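Local coordinates for protein ferulic acid esterase, AmCE1/Fae1A (Anaeromyces mucronatus, PDB 5CXX) that probably hydrolyses feruloyl esters as a CE1 esterase of the alpha/beta-hydrolase fold, and binds ferulic acid, at residues D70-D75 and H253-I258; C153-G158 and A178-P183; A80-L85 and A260-F265; R15-G20 and E74-L79. All coordinates share one frame; numbering follows the deposited sequence.

How the contacts relate
Read from the N terminus, the chain first closes a loop at contact 4, where 15-20 meets 74-79 at the start of helix 77-87. Contact 1 opens on that same piece of chain, sharing Glu74 and Asp75, and contact 3 opens directly after, at 80-85 on the same helix. Contact 2 then opens and closes within the long excursion that follows, pairing two central strands of the sheet. Helix 255-266 finally closes contact 1 at its beginning and contact 3 further along, so these two cross, and both enclose contact 2. Together they bind helices 77-87 and 255-266 to each other, to the N-terminal loop and to the central sheet, whose strand ends in contact 2 lead to the ferulic acid.

Contact 1: residues D70-D75 and H253-I258; sequences DSMLED and HDWNAI. With FER (3-(4-hydroxy-3-methoxyphenyl)-2-propenoic acid), chain D.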
loop_
_atom_site.group_PDB
_atom_site.type_symbol
_atom_site.label_atom_id
_atom_site.label_comp_id
_atom_site.label_asym_id
_atom_site.label_seq_id
_atom_site.Cartn_x
_atom_site.Cartn_y
_atom_site.Cartn_z
ATOM N N ASP A 70 11.173 -4.409 6.312
ATOM C CA ASP A 70 11.434 -3.331 7.266
ATOM C C ASP A 70 11.483 -1.941 6.640
ATOM O O ASP A 70 11.634 -0.927 7.365
ATOM C CB ASP A 70 12.766 -3.567 8.042
ATOM C CG ASP A 70 12.745 -4.793 8.881
ATOM O OD1 ASP A 70 11.680 -5.330 9.210
ATOM O OD2 ASP A 70 13.866 -5.232 9.311
ATOM N N SER A 71 11.430 -1.868 5.289
ATOM C CA SER A 71 11.748 -0.622 4.653
ATOM C C SER A 71 10.752 0.507 4.973
ATOM O O SER A 71 11.189 1.653 5.114
ATOM C CB SER A 71 11.792 -0.845 3.108
ATOM O OG SER A 71 12.863 -1.749 2.848
ATOM N N MET A 72 9.475 0.179 5.167
ATOM C CA MET A 72 8.536 1.270 5.477
ATOM C C MET A 72 8.650 1.730 6.942
ATOM O O MET A 72 7.985 2.687 7.315
ATOM C CB MET A 72 7.088 0.842 5.125
ATOM C CG MET A 72 6.920 0.551 3.597
ATOM S SD MET A 72 7.643 1.746 2.462
ATOM C CE MET A 72 6.607 3.135 2.736
ATOM N N LEU A 73 9.569 1.111 7.707
ATOM C CA LEU A 73 9.799 1.578 9.094
ATOM C C LEU A 73 10.977 2.521 9.169
ATOM O O LEU A 73 11.323 3.011 10.270
ATOM C CB LEU A 73 10.022 0.402 10.057
ATOM C CG LEU A 73 8.807 -0.529 10.204
ATOM C CD1 LEU A 73 9.261 -1.820 10.898
ATOM C CD2 LEU A 73 7.627 0.201 10.979
ATOM N N GLU A 74 11.651 2.775 8.031
ATOM C CA GLU A 74 12.824 3.635 8.079
ATOM C C GLU A 74 12.552 5.109 8.269
ATOM O O GLU A 74 13.510 5.876 8.467
ATOM C CB GLU A 74 13.676 3.450 6.795
ATOM C CG GLU A 74 14.378 2.096 6.719
ATOM C CD GLU A 74 15.391 1.823 7.842
ATOM O OE1 GLU A 74 15.848 2.743 8.572
ATOM O OE2 GLU A 74 15.788 0.633 7.964
ATOM N N ASP A 75 11.278 5.529 8.235
ATOM C CA ASP A 75 10.852 6.874 8.619
ATOM C C ASP A 75 9.690 6.651 9.592
ATOM O O ASP A 75 8.899 5.718 9.377
ATOM C CB ASP A 75 10.378 7.680 7.367
ATOM C CG ASP A 75 9.717 8.978 7.725
ATOM O OD1 ASP A 75 8.490 8.977 7.862
ATOM O OD2 ASP A 75 10.418 10.005 7.813
ATOM N N HIS A 253 10.870 11.229 -5.231
ATOM C CA HIS A 253 10.588 9.853 -4.804
ATOM C C HIS A 253 11.051 9.740 -3.331
ATOM O O HIS A 253 12.160 9.272 -3.035
ATOM C CB HIS A 253 11.328 8.853 -5.720
ATOM C CG HIS A 253 10.571 7.572 -6.007
ATOM N ND1 HIS A 253 9.270 7.541 -6.497
ATOM C CD2 HIS A 253 10.951 6.277 -5.865
ATOM C CE1 HIS A 253 8.892 6.295 -6.652
ATOM N NE2 HIS A 253 9.901 5.505 -6.275
ATOM N N ASP A 254 10.235 10.264 -2.416
ATOM C CA ASP A 254 10.753 10.497 -1.067
ATOM C C ASP A 254 9.667 10.424 0.008
ATOM O O ASP A 254 8.464 10.183 -0.278
ATOM C CB ASP A 254 11.485 11.886 -1.024
ATOM C CG ASP A 254 10.555 13.093 -1.267
ATOM O OD1 ASP A 254 9.363 13.091 -0.909
ATOM O OD2 ASP A 254 11.008 14.116 -1.877
ATOM N N TRP A 255 10.113 10.653 1.250
ATOM C CA TRP A 255 9.204 10.445 2.373
ATOM C C TRP A 255 8.206 11.593 2.507
ATOM O O TRP A 255 7.201 11.427 3.210
ATOM C CB TRP A 255 10.022 10.289 3.665
ATOM C CG TRP A 255 10.543 8.892 3.799
ATOM C CD1 TRP A 255 11.865 8.460 3.672
ATOM C CD2 TRP A 255 9.782 7.734 4.182
ATOM N NE1 TRP A 255 11.944 7.118 3.886
ATOM C CE2 TRP A 255 10.694 6.642 4.219
ATOM C CE3 TRP A 255 8.425 7.511 4.496
ATOM C CZ2 TRP A 255 10.301 5.352 4.570
ATOM C CZ3 TRP A 255 8.032 6.192 4.838
ATOM C CH2 TRP A 255 8.981 5.149 4.874
ATOM N N ASN A 256 8.477 12.751 1.871
ATOM C CA ASN A 256 7.411 13.773 1.803
ATOM C C ASN A 256 6.224 13.265 0.985
ATOM O O ASN A 256 5.070 13.448 1.425
ATOM C CB ASN A 256 7.979 15.106 1.258
ATOM C CG ASN A 256 8.900 15.813 2.278
ATOM O OD1 ASN A 256 8.691 15.679 3.495
ATOM N ND2 ASN A 256 9.921 16.570 1.797
ATOM N N ALA A 257 6.485 12.639 -0.172
ATOM C CA ALA A 257 5.377 12.124 -1.007
ATOM C C ALA A 257 4.691 10.949 -0.300
ATOM O O ALA A 257 3.455 10.853 -0.304
ATOM C CB ALA A 257 5.873 11.719 -2.363
ATOM N N ILE A 258 5.481 10.088 0.350
ATOM C CA ILE A 258 4.900 8.953 1.041
ATOM C C ILE A 258 4.054 9.403 2.209
ATOM O O ILE A 258 2.905 8.967 2.318
ATOM C CB ILE A 258 5.993 7.998 1.568
ATOM C CG1 ILE A 258 6.755 7.375 0.368
ATOM C CG2 ILE A 258 5.346 6.890 2.463
ATOM C CD1 ILE A 258 8.055 6.708 0.796
HETATM C C4 FER D . 10.392 1.189 -13.602
HETATM C C5 FER D . 10.937 2.262 -12.838
HETATM C C6 FER D . 10.802 2.258 -11.481
HETATM C C3 FER D . 9.652 0.195 -12.936
HETATM C C2 FER D . 9.528 0.160 -11.573
HETATM C C1 FER D . 10.080 1.195 -10.842
HETATM C C10 FER D . 8.235 -1.608 -13.104
HETATM C C7 FER D . 9.960 1.141 -9.357
HETATM C C8 FER D . 10.705 1.864 -8.503
HETATM C C9 FER D . 10.461 1.696 -7.005
HETATM O O1 FER D . 9.604 0.884 -6.534
HETATM O O2 FER D . 11.170 2.372 -6.213
HETATM O O4 FER D . 10.463 1.088 -14.959
HETATM O O3 FER D . 9.149 -0.751 -13.780
#
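Ser71 presents its carbonyl oxygen to the edge of the Trp255 indole, near the ring plane, with O 3.8 Å from CZ2. One residue on, Met72 meets the same end of the indole twice. Its backbone O lies 3.6 Å from Trp255 CH2, and its side chain, bent at both chi2 and chi3 (-45° and -68°), curls round to bring the terminal methyl CE within 3.8 Å of that carbon. The methyl also rests on Ile258 CG2, 4.0 Å away, while the sulfur SD stands obliquely to the ring in a Met-aromatic contact. Ile258 in turn places CD1 against the far face of the indole, toward its rim. This joins the loop after strand 58-62 to the start of helix 255-266 in an alpha/beta-hydrolase, just beyond His253, which probably belongs to a Ser-His-Asp triad with Ser156 and Asp222. His253 adopts two conformers, and a hydrogen bond from its NE2 to O2 of the bound ferulic acid is weak and doubtful. Glu74 lends mainly backbone, its C lying 4.3 Å from Trp255 CZ2. Asp75 supplies the opposite face: its CB sits 3.3 Å from the centroid of the Trp255 six-membered ring, nearly on the ring normal, a CH-pi contact. An alanine in place of Trp255 would probably open a gap between Asp75 and Ile258 and take away the ring against which the Met72 methyl packs. From that CB the Asp75 carboxylate runs almost flat across the indole, the planes 22° apart, and its oxygens are engaged by Ser77 and Arg15.

Contact 2: residues C153-G158 and A178-P183; sequences CGFSMG and AFAPAP. With FER (3-(4-hydroxy-3-methoxyphenyl)-2-propenoic acid), chain D.
Phe179 turns its ring back beside its own backbone N (chi1 -42°), which lays CD2 against Gly154 O and CZ against Cys153 CB, 3.9 Å away. Phe155 swings the other way, CG opposite its backbone N (chi1 172°), and its CD1 lies obliquely 3.4 Å from Phe179 O. The two strands are the parallel pair of a beta-alpha-beta crossover through helix 157-168, and the sequence Gly154 to Gly158 fits the nucleophile elbow, GxSxG, of alpha/beta-hydrolases. Two backbone bonds hold the pair: Phe179 N to Gly154 O and Ser156 N to Phe179 O, both 2.9 Å. A third runs from Ala182 N to Ser156 O (3.2 Å), its donor standing above the carbonyl plane. Ser156 CA also leans on Ala180 O, 3.0 Å away, a CA-H...O contact in the tight turn. At Phe179 an alanine would probably open a gap beside Cys153 and strip packing from Phe262 of helix 255-266. Gly154 has no side chain, and a CB there would collide with Gly158 O. OG of Ser156, probably the nucleophile, and His253 NE2 are hydrogen-bonded in one pairing of their alternate conformers. Beyond it Ala182 CB and Met157 SD pack against each other and against the ferulic acid. Consistent with an oxyanion-hole donor, Met157 N reaches the ligand's carboxylate O1 at 2.8 Å, with an N-H...O angle of 157°.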
loop_
_atom_site.group_PDB
_atom_site.type_symbol
_atom_site.label_atom_id
_atom_site.label_comp_id
_atom_site.label_asym_id
_atom_site.label_seq_id
_atom_site.Cartn_x
_atom_site.Cartn_y
_atom_site.Cartn_z
ATOM N N CYS A 153 -2.156 -0.518 0.690
ATOM C CA CYS A 153 -1.505 0.653 0.147
ATOM C C CYS A 153 0.000 0.379 -0.000
ATOM O O CYS A 153 0.475 -0.659 0.422
ATOM C CB CYS A 153 -1.752 1.922 1.017
ATOM S SG CYS A 153 -1.156 1.771 2.759
ATOM N N GLY A 154 0.687 1.285 -0.690
ATOM C CA GLY A 154 2.085 0.982 -0.991
ATOM C C GLY A 154 2.798 2.185 -1.580
ATOM O O GLY A 154 2.172 3.176 -1.936
ATOM N N PHE A 155 4.122 2.034 -1.674
ATOM C CA PHE A 155 4.954 3.024 -2.309
ATOM C C PHE A 155 5.602 2.459 -3.563
ATOM O O PHE A 155 6.126 1.351 -3.523
ATOM C CB PHE A 155 6.051 3.429 -1.327
ATOM C CG PHE A 155 7.112 4.320 -1.926
ATOM C CD1 PHE A 155 6.798 5.578 -2.412
ATOM C CD2 PHE A 155 8.473 3.900 -1.889
ATOM C CE1 PHE A 155 7.805 6.431 -2.901
ATOM C CE2 PHE A 155 9.492 4.766 -2.398
ATOM C CZ PHE A 155 9.145 6.007 -2.898
ATOM N N SER A 156 5.521 3.228 -4.652
ATOM C CA SER A 156 6.275 2.984 -5.900
ATOM C C SER A 156 5.916 1.606 -6.421
ATOM O O SER A 156 4.741 1.411 -6.803
ATOM C CB SER A 156 7.759 3.194 -5.711
ATOM O OG SER A 156 8.317 3.433 -6.980
ATOM N N MET A 157 6.852 0.653 -6.535
ATOM C CA MET A 157 6.396 -0.628 -7.027
ATOM C C MET A 157 5.268 -1.219 -6.153
ATOM O O MET A 157 4.393 -1.933 -6.645
ATOM C CB MET A 157 7.595 -1.652 -7.065
ATOM C CG MET A 157 7.240 -2.908 -7.880
ATOM S SD MET A 157 7.202 -2.511 -9.676
ATOM C CE MET A 157 6.941 -4.158 -10.365
ATOM N N GLY A 158 5.325 -0.960 -4.847
ATOM C CA GLY A 158 4.286 -1.470 -3.919
ATOM C C GLY A 158 2.947 -0.748 -4.159
ATOM O O GLY A 158 1.892 -1.329 -3.881
ATOM N N ALA A 178 -2.140 4.438 -3.223
ATOM C CA ALA A 178 -1.004 4.256 -4.109
ATOM C C ALA A 178 -0.132 5.498 -4.035
ATOM O O ALA A 178 -0.527 6.554 -4.587
ATOM C CB ALA A 178 -1.469 4.017 -5.583
ATOM N N PHE A 179 1.033 5.409 -3.384
ATOM C CA PHE A 179 1.898 6.584 -3.229
ATOM C C PHE A 179 3.025 6.466 -4.226
ATOM O O PHE A 179 3.883 5.581 -4.102
ATOM C CB PHE A 179 2.417 6.681 -1.762
ATOM C CG PHE A 179 1.342 6.361 -0.720
ATOM C CD1 PHE A 179 0.016 6.759 -0.905
ATOM C CD2 PHE A 179 1.680 5.580 0.421
ATOM C CE1 PHE A 179 -0.969 6.401 -0.015
ATOM C CE2 PHE A 179 0.687 5.248 1.353
ATOM C CZ PHE A 179 -0.653 5.645 1.143
ATOM N N ALA A 180 2.950 7.306 -5.262
ATOM C CA ALA A 180 3.929 7.338 -6.368
ATOM C C ALA A 180 4.044 5.988 -7.066
ATOM O O ALA A 180 5.160 5.458 -7.202
ATOM C CB ALA A 180 5.319 7.823 -5.889
ATOM N N PRO A 181 2.940 5.448 -7.582
ATOM C CA PRO A 181 3.002 4.129 -8.233
ATOM C C PRO A 181 3.885 4.070 -9.500
ATOM O O PRO A 181 3.977 4.989 -10.308
ATOM C CB PRO A 181 1.516 3.853 -8.600
ATOM C CG PRO A 181 0.885 5.250 -8.788
ATOM C CD PRO A 181 1.554 5.994 -7.580
ATOM N N ALA A 182 4.570 2.928 -9.609
ATOM C CA ALA A 182 5.503 2.651 -10.691
ATOM C C ALA A 182 4.796 2.419 -12.037
ATOM O O ALA A 182 3.620 1.994 -12.051
ATOM C CB ALA A 182 6.344 1.382 -10.270
ATOM N N PRO A 183 5.531 2.575 -13.138
ATOM C CA PRO A 183 4.977 2.237 -14.461
ATOM C C PRO A 183 4.662 0.768 -14.597
ATOM O O PRO A 183 5.227 -0.087 -13.889
ATOM C CB PRO A 183 6.092 2.597 -15.445
ATOM C CG PRO A 183 7.400 2.598 -14.582
ATOM C CD PRO A 183 6.937 3.058 -13.218
HETATM C C4 FER D . 10.392 1.189 -13.602
HETATM C C5 FER D . 10.937 2.262 -12.838
HETATM C C6 FER D . 10.802 2.258 -11.481
HETATM C C3 FER D . 9.652 0.195 -12.936
HETATM C C2 FER D . 9.528 0.160 -11.573
HETATM C C1 FER D . 10.080 1.195 -10.842
HETATM C C10 FER D . 8.235 -1.608 -13.104
HETATM C C7 FER D . 9.960 1.141 -9.357
HETATM C C8 FER D . 10.705 1.864 -8.503
HETATM C C9 FER D . 10.461 1.696 -7.005
HETATM O O1 FER D . 9.604 0.884 -6.534
HETATM O O2 FER D . 11.170 2.372 -6.213
HETATM O O4 FER D . 10.463 1.088 -14.959
HETATM O O3 FER D . 9.149 -0.751 -13.780
#

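Contact 3: residues A80-L85 and A260-F265; sequences AIPTNL and AGFYNF
Helix segments 80-85 and 260-265 run in the same general direction, 35° apart (signed crossing angle -35°), with axes 9.7 Å apart at closest approach, and the backbones come nearest at Ile81 and Tyr263, 6.2 Å between CA atoms. Ile81 carries much of the interface. With its chain stretched out beyond CG1 (chi2 171°), CD1 enters the corner between Phe262 and Tyr263: it stands 4.0 Å from Phe262 CD2, at the edge of that ring and near its plane, and 3.8 Å from Tyr263 N. The other branch, CG2, rests against Tyr263 CA. Pro82, where the helix is kinked because its N has no bond to the turn before, meets the same phenyl ring further out, CG lying 3.8 Å from Phe262 CE2 with the two side chains at about a right angle. One turn on, Leu85 splits its branches over Tyr263: CD1 touches the backbone O, and CD2 approaches ring atom CE1 at 3.8 Å from an oblique direction. Further partners hold the rings: Phe262 stacks on Tyr61 and packs on Cys153 and Phe179, while the Tyr263 hydroxyl is hydrogen-bonded to Arg90. No hydrogen bond links the two segments; Tyr263 O, for example, accepts from Gln267. Between these segments the contact therefore rests on the shape and burial of hydrocarbon, without a directional bond.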
loop_
_atom_site.group_PDB
_atom_site.type_symbol
_atom_site.label_atom_id
_atom_site.label_comp_id
_atom_site.label_asym_id
_atom_site.label_seq_id
_atom_site.Cartn_x
_atom_site.Cartn_y
_atom_site.Cartn_z
ATOM N N ALA A 80 3.736 6.536 13.183
ATOM C CA ALA A 80 3.196 7.709 13.912
ATOM C C ALA A 80 1.838 8.157 13.391
ATOM O O ALA A 80 0.987 8.576 14.179
ATOM C CB ALA A 80 4.170 8.894 13.847
ATOM N N ILE A 81 1.641 8.114 12.082
ATOM C CA ILE A 81 0.427 8.712 11.509
ATOM C C ILE A 81 -0.889 8.092 12.011
ATOM O O ILE A 81 -1.797 8.847 12.435
ATOM C CB ILE A 81 0.508 8.652 9.947
ATOM C CG1 ILE A 81 1.408 9.813 9.454
ATOM C CG2 ILE A 81 -0.918 8.737 9.309
ATOM C CD1 ILE A 81 1.745 9.733 7.916
ATOM N N PRO A 82 -1.002 6.745 12.026
ATOM C CA PRO A 82 -2.333 6.238 12.459
ATOM C C PRO A 82 -2.602 6.515 13.932
ATOM O O PRO A 82 -3.750 6.856 14.272
ATOM C CB PRO A 82 -2.253 4.721 12.190
ATOM C CG PRO A 82 -1.180 4.599 11.082
ATOM C CD PRO A 82 -0.134 5.682 11.433
ATOM N N THR A 83 -1.585 6.447 14.794
ATOM C CA THR A 83 -1.773 6.803 16.221
ATOM C C THR A 83 -2.100 8.273 16.415
ATOM O O THR A 83 -2.982 8.639 17.174
ATOM C CB THR A 83 -0.493 6.405 17.015
ATOM O OG1 THR A 83 -0.481 4.987 17.074
ATOM C CG2 THR A 83 -0.501 6.999 18.455
ATOM N N ASN A 84 -1.367 9.124 15.713
ATOM C CA ASN A 84 -1.563 10.555 15.897
ATOM C C ASN A 84 -2.939 10.963 15.376
ATOM O O ASN A 84 -3.565 11.852 15.966
ATOM C CB ASN A 84 -0.443 11.342 15.201
ATOM C CG ASN A 84 0.872 11.266 15.993
ATOM O OD1 ASN A 84 0.850 11.077 17.236
ATOM N ND2 ASN A 84 2.005 11.452 15.311
ATOM N N LEU A 85 -3.400 10.322 14.295
ATOM C CA LEU A 85 -4.787 10.597 13.839
ATOM C C LEU A 85 -5.793 10.024 14.815
ATOM O O LEU A 85 -6.833 10.661 15.099
ATOM C CB LEU A 85 -5.021 10.036 12.427
ATOM C CG LEU A 85 -4.318 10.778 11.290
ATOM C CD1 LEU A 85 -4.336 9.948 9.963
ATOM C CD2 LEU A 85 -4.969 12.189 11.103
ATOM N N ALA A 260 2.654 12.237 2.845
ATOM C CA ALA A 260 1.411 12.932 2.448
ATOM C C ALA A 260 0.341 11.920 2.026
ATOM O O ALA A 260 -0.867 12.072 2.360
ATOM C CB ALA A 260 1.679 13.930 1.302
ATOM N N GLY A 261 0.769 10.886 1.292
ATOM C CA GLY A 261 -0.185 9.890 0.834
ATOM C C GLY A 261 -0.801 9.125 2.015
ATOM O O GLY A 261 -1.998 8.975 2.119
ATOM N N PHE A 262 0.065 8.622 2.899
ATOM C CA PHE A 262 -0.437 7.809 4.012
ATOM C C PHE A 262 -1.311 8.603 4.972
ATOM O O PHE A 262 -2.343 8.125 5.498
ATOM C CB PHE A 262 0.765 7.223 4.757
ATOM C CG PHE A 262 0.435 6.030 5.626
ATOM C CD1 PHE A 262 -0.234 4.904 5.096
ATOM C CD2 PHE A 262 0.901 5.994 6.951
ATOM C CE1 PHE A 262 -0.503 3.779 5.904
ATOM C CE2 PHE A 262 0.647 4.872 7.749
ATOM C CZ PHE A 262 -0.034 3.775 7.228
ATOM N N TYR A 263 -0.916 9.858 5.226
ATOM C CA TYR A 263 -1.716 10.758 6.073
ATOM C C TYR A 263 -3.128 10.955 5.519
ATOM O O TYR A 263 -4.120 10.833 6.270
ATOM C CB TYR A 263 -0.983 12.111 6.155
ATOM C CG TYR A 263 -1.741 13.239 6.835
ATOM C CD1 TYR A 263 -2.010 13.208 8.205
ATOM C CD2 TYR A 263 -2.164 14.365 6.091
ATOM C CE1 TYR A 263 -2.652 14.248 8.849
ATOM C CE2 TYR A 263 -2.816 15.433 6.743
ATOM C CZ TYR A 263 -3.056 15.354 8.115
ATOM O OH TYR A 263 -3.681 16.411 8.744
ATOM N N ASN A 264 -3.252 11.280 4.218
ATOM C CA ASN A 264 -4.612 11.393 3.687
ATOM C C ASN A 264 -5.342 10.053 3.637
ATOM O O ASN A 264 -6.553 9.978 3.938
ATOM C CB ASN A 264 -4.518 12.023 2.289
ATOM C CG ASN A 264 -4.277 13.510 2.344
ATOM O OD1 ASN A 264 -5.224 14.278 2.570
ATOM N ND2 ASN A 264 -3.032 13.927 2.131
ATOM N N PHE A 265 -4.630 8.986 3.288
ATOM C CA PHE A 265 -5.279 7.701 3.183
ATOM C C PHE A 265 -5.882 7.212 4.497
ATOM O O PHE A 265 -7.010 6.725 4.556
ATOM C CB PHE A 265 -4.258 6.704 2.629
ATOM C CG PHE A 265 -4.806 5.301 2.356
ATOM C CD1 PHE A 265 -5.810 5.102 1.382
ATOM C CD2 PHE A 265 -4.297 4.223 3.055
ATOM C CE1 PHE A 265 -6.260 3.780 1.105
ATOM C CE2 PHE A 265 -4.770 2.924 2.825
ATOM C CZ PHE A 265 -5.729 2.703 1.848
#

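Contact 4: residues R15-G20 and E74-L79; sequences RTKQEG and EDDSTL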
loop_
_atom_site.group_PDB
_atom_site.type_symbol
_atom_site.label_atom_id
_atom_site.label_comp_id
_atom_site.label_asym_id
_atom_site.label_seq_id
_atom_site.Cartn_x
_atom_site.Cartn_y
_atom_site.Cartn_z
ATOM N N ARG A 15 3.453 13.040 11.329
ATOM C CA ARG A 15 4.396 11.993 10.918
ATOM C C ARG A 15 5.547 11.781 11.896
ATOM O O ARG A 15 6.443 10.978 11.652
ATOM C CB ARG A 15 4.966 12.284 9.524
ATOM C CG ARG A 15 5.622 13.690 9.426
ATOM C CD ARG A 15 6.167 13.881 7.959
ATOM N NE ARG A 15 7.348 13.018 7.706
ATOM C CZ ARG A 15 8.157 13.195 6.663
ATOM N NH1 ARG A 15 7.855 14.146 5.762
ATOM N NH2 ARG A 15 9.242 12.423 6.497
ATOM N N THR A 16 5.511 12.527 13.005
ATOM C CA THR A 16 6.542 12.496 14.065
ATOM C C THR A 16 5.935 11.855 15.324
ATOM O O THR A 16 4.768 12.177 15.705
ATOM C CB THR A 16 7.013 13.965 14.362
ATOM O OG1 THR A 16 7.585 14.473 13.142
ATOM C CG2 THR A 16 8.093 14.011 15.449
ATOM N N LYS A 17 6.718 11.017 16.011
ATOM C CA LYS A 17 6.297 10.555 17.331
ATOM C C LYS A 17 6.318 11.709 18.322
ATOM O O LYS A 17 7.311 12.415 18.434
ATOM C CB LYS A 17 7.198 9.413 17.846
ATOM C CG LYS A 17 6.954 8.173 16.936
ATOM C CD LYS A 17 7.864 7.028 17.493
ATOM C CE LYS A 17 7.689 5.744 16.695
ATOM N NZ LYS A 17 8.685 4.688 17.224
ATOM N N GLN A 18 5.183 11.935 18.978
ATOM C CA GLN A 18 5.087 12.979 19.989
ATOM C C GLN A 18 5.436 12.496 21.399
ATOM O O GLN A 18 5.106 11.365 21.788
ATOM C CB GLN A 18 3.629 13.513 19.972
ATOM C CG GLN A 18 3.208 13.974 18.562
ATOM C CD GLN A 18 3.998 15.190 18.140
ATOM O OE1 GLN A 18 4.163 16.140 18.924
ATOM N NE2 GLN A 18 4.586 15.134 16.967
ATOM N N GLU A 19 6.127 13.329 22.154
ATOM C CA GLU A 19 6.559 12.932 23.503
ATOM C C GLU A 19 5.326 12.656 24.355
ATOM O O GLU A 19 4.337 13.439 24.278
ATOM C CB GLU A 19 7.408 14.029 24.119
ATOM C CG GLU A 19 8.215 13.570 25.362
ATOM C CD GLU A 19 9.323 12.615 25.014
ATOM O OE1 GLU A 19 9.665 12.537 23.798
ATOM O OE2 GLU A 19 9.845 11.917 25.881
ATOM N N GLY A 20 5.351 11.598 25.165
ATOM C CA GLY A 20 4.210 11.323 26.056
ATOM C C GLY A 20 3.087 10.499 25.381
ATOM O O GLY A 20 2.134 10.164 26.049
ATOM N N GLU A 74 11.651 2.775 8.031
ATOM C CA GLU A 74 12.824 3.635 8.079
ATOM C C GLU A 74 12.552 5.109 8.269
ATOM O O GLU A 74 13.510 5.876 8.467
ATOM C CB GLU A 74 13.676 3.450 6.795
ATOM C CG GLU A 74 14.378 2.096 6.719
ATOM C CD GLU A 74 15.391 1.823 7.842
ATOM O OE1 GLU A 74 15.848 2.743 8.572
ATOM O OE2 GLU A 74 15.788 0.633 7.964
ATOM N N ASP A 75 11.278 5.529 8.235
ATOM C CA ASP A 75 10.852 6.874 8.619
ATOM C C ASP A 75 9.690 6.651 9.592
ATOM O O ASP A 75 8.899 5.718 9.377
ATOM C CB ASP A 75 10.378 7.680 7.367
ATOM C CG ASP A 75 9.717 8.978 7.725
ATOM O OD1 ASP A 75 8.490 8.977 7.862
ATOM O OD2 ASP A 75 10.418 10.005 7.813
ATOM N N ASP A 76 9.553 7.498 10.591
ATOM C CA ASP A 76 8.527 7.251 11.637
ATOM C C ASP A 76 7.092 7.522 11.153
ATOM O O ASP A 76 6.158 7.274 11.925
ATOM C CB ASP A 76 8.832 8.118 12.873
ATOM C CG ASP A 76 9.871 7.506 13.763
ATOM O OD1 ASP A 76 10.357 6.373 13.488
ATOM O OD2 ASP A 76 10.208 8.134 14.804
ATOM N N SER A 77 6.869 7.998 9.912
ATOM C CA SER A 77 5.492 8.261 9.502
ATOM C C SER A 77 4.616 7.022 9.576
ATOM O O SER A 77 3.446 7.160 9.872
ATOM C CB SER A 77 5.429 8.836 8.069
ATOM O OG SER A 77 6.103 7.956 7.168
ATOM N N THR A 78 5.149 5.832 9.294
ATOM C CA THR A 78 4.280 4.653 9.217
ATOM C C THR A 78 3.661 4.362 10.572
ATOM O O THR A 78 2.447 4.077 10.691
ATOM C CB THR A 78 5.102 3.441 8.710
ATOM O OG1 THR A 78 5.564 3.768 7.382
ATOM C CG2 THR A 78 4.291 2.111 8.655
ATOM N N LEU A 79 4.515 4.342 11.597
ATOM C CA LEU A 79 4.015 4.108 12.964
ATOM C C LEU A 79 3.336 5.325 13.560
ATOM O O LEU A 79 2.457 5.159 14.420
ATOM C CB LEU A 79 5.183 3.710 13.904
ATOM C CG LEU A 79 5.873 2.400 13.560
ATOM C CD1 LEU A 79 7.124 2.223 14.470
ATOM C CD2 LEU A 79 4.896 1.206 13.701
HETATM O O HOH W 1 8.333 11.221 9.681
HETATM O O HOH W 2 9.477 10.624 15.232
HETATM O O HOH W 3 10.760 4.293 15.550
#
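Arg15 and Asp75 make the close-fitting half of this contact, which holds the loop after helix 12-15 to the start of helix 77-87. Arg15 CG takes the crowded position between N and the carbonyl carbon (chi1 55°), and a bend at chi3 (-71°) brings the guanidinium round to Asp75. A salt bridge links Arg15 NH2 to Asp75 OD2 at 3.0 Å, the oxygen lying in the guanidinium plane but the donor standing above the carboxylate, whose plane is turned 63° from the guanidinium. The other carboxylate oxygen, OD1, is gripped by Ser77 twice: the hydroxyl OG at 2.7 Å and the backbone N at 2.8 Å, a capping bond at the beginning of the helix. A single water donates to Arg15 O and to Asp75 OD1 and accepts from Arg15 NE, so it bridges the loop backbone, the guanidinium and the carboxylate. Arg15 CB also lies 3.8 Å from Ser77 CB. The outer side, by contrast, is loose and wet. Lys17 reaches out fully extended across Asp76, its CD 3.7 Å from Asp76 OD2, yet NZ stays 4.4 Å from OD1, too far for a salt bridge. Separate waters span the distance instead, one from Lys17 NZ to Asp76 OD1, another from Lys17 N to Asp76 OD2. Further in, Arg15 NH1 hydrogen-bonds Asn256, and Arg15, Asp75 and Ser77 all touch Trp255, so that helix 255-266 backs the cluster; Thr16 O accepts from Asn84 of helix 77-87, and the chain then continues toward strand 26-33 at the edge of the main sheet.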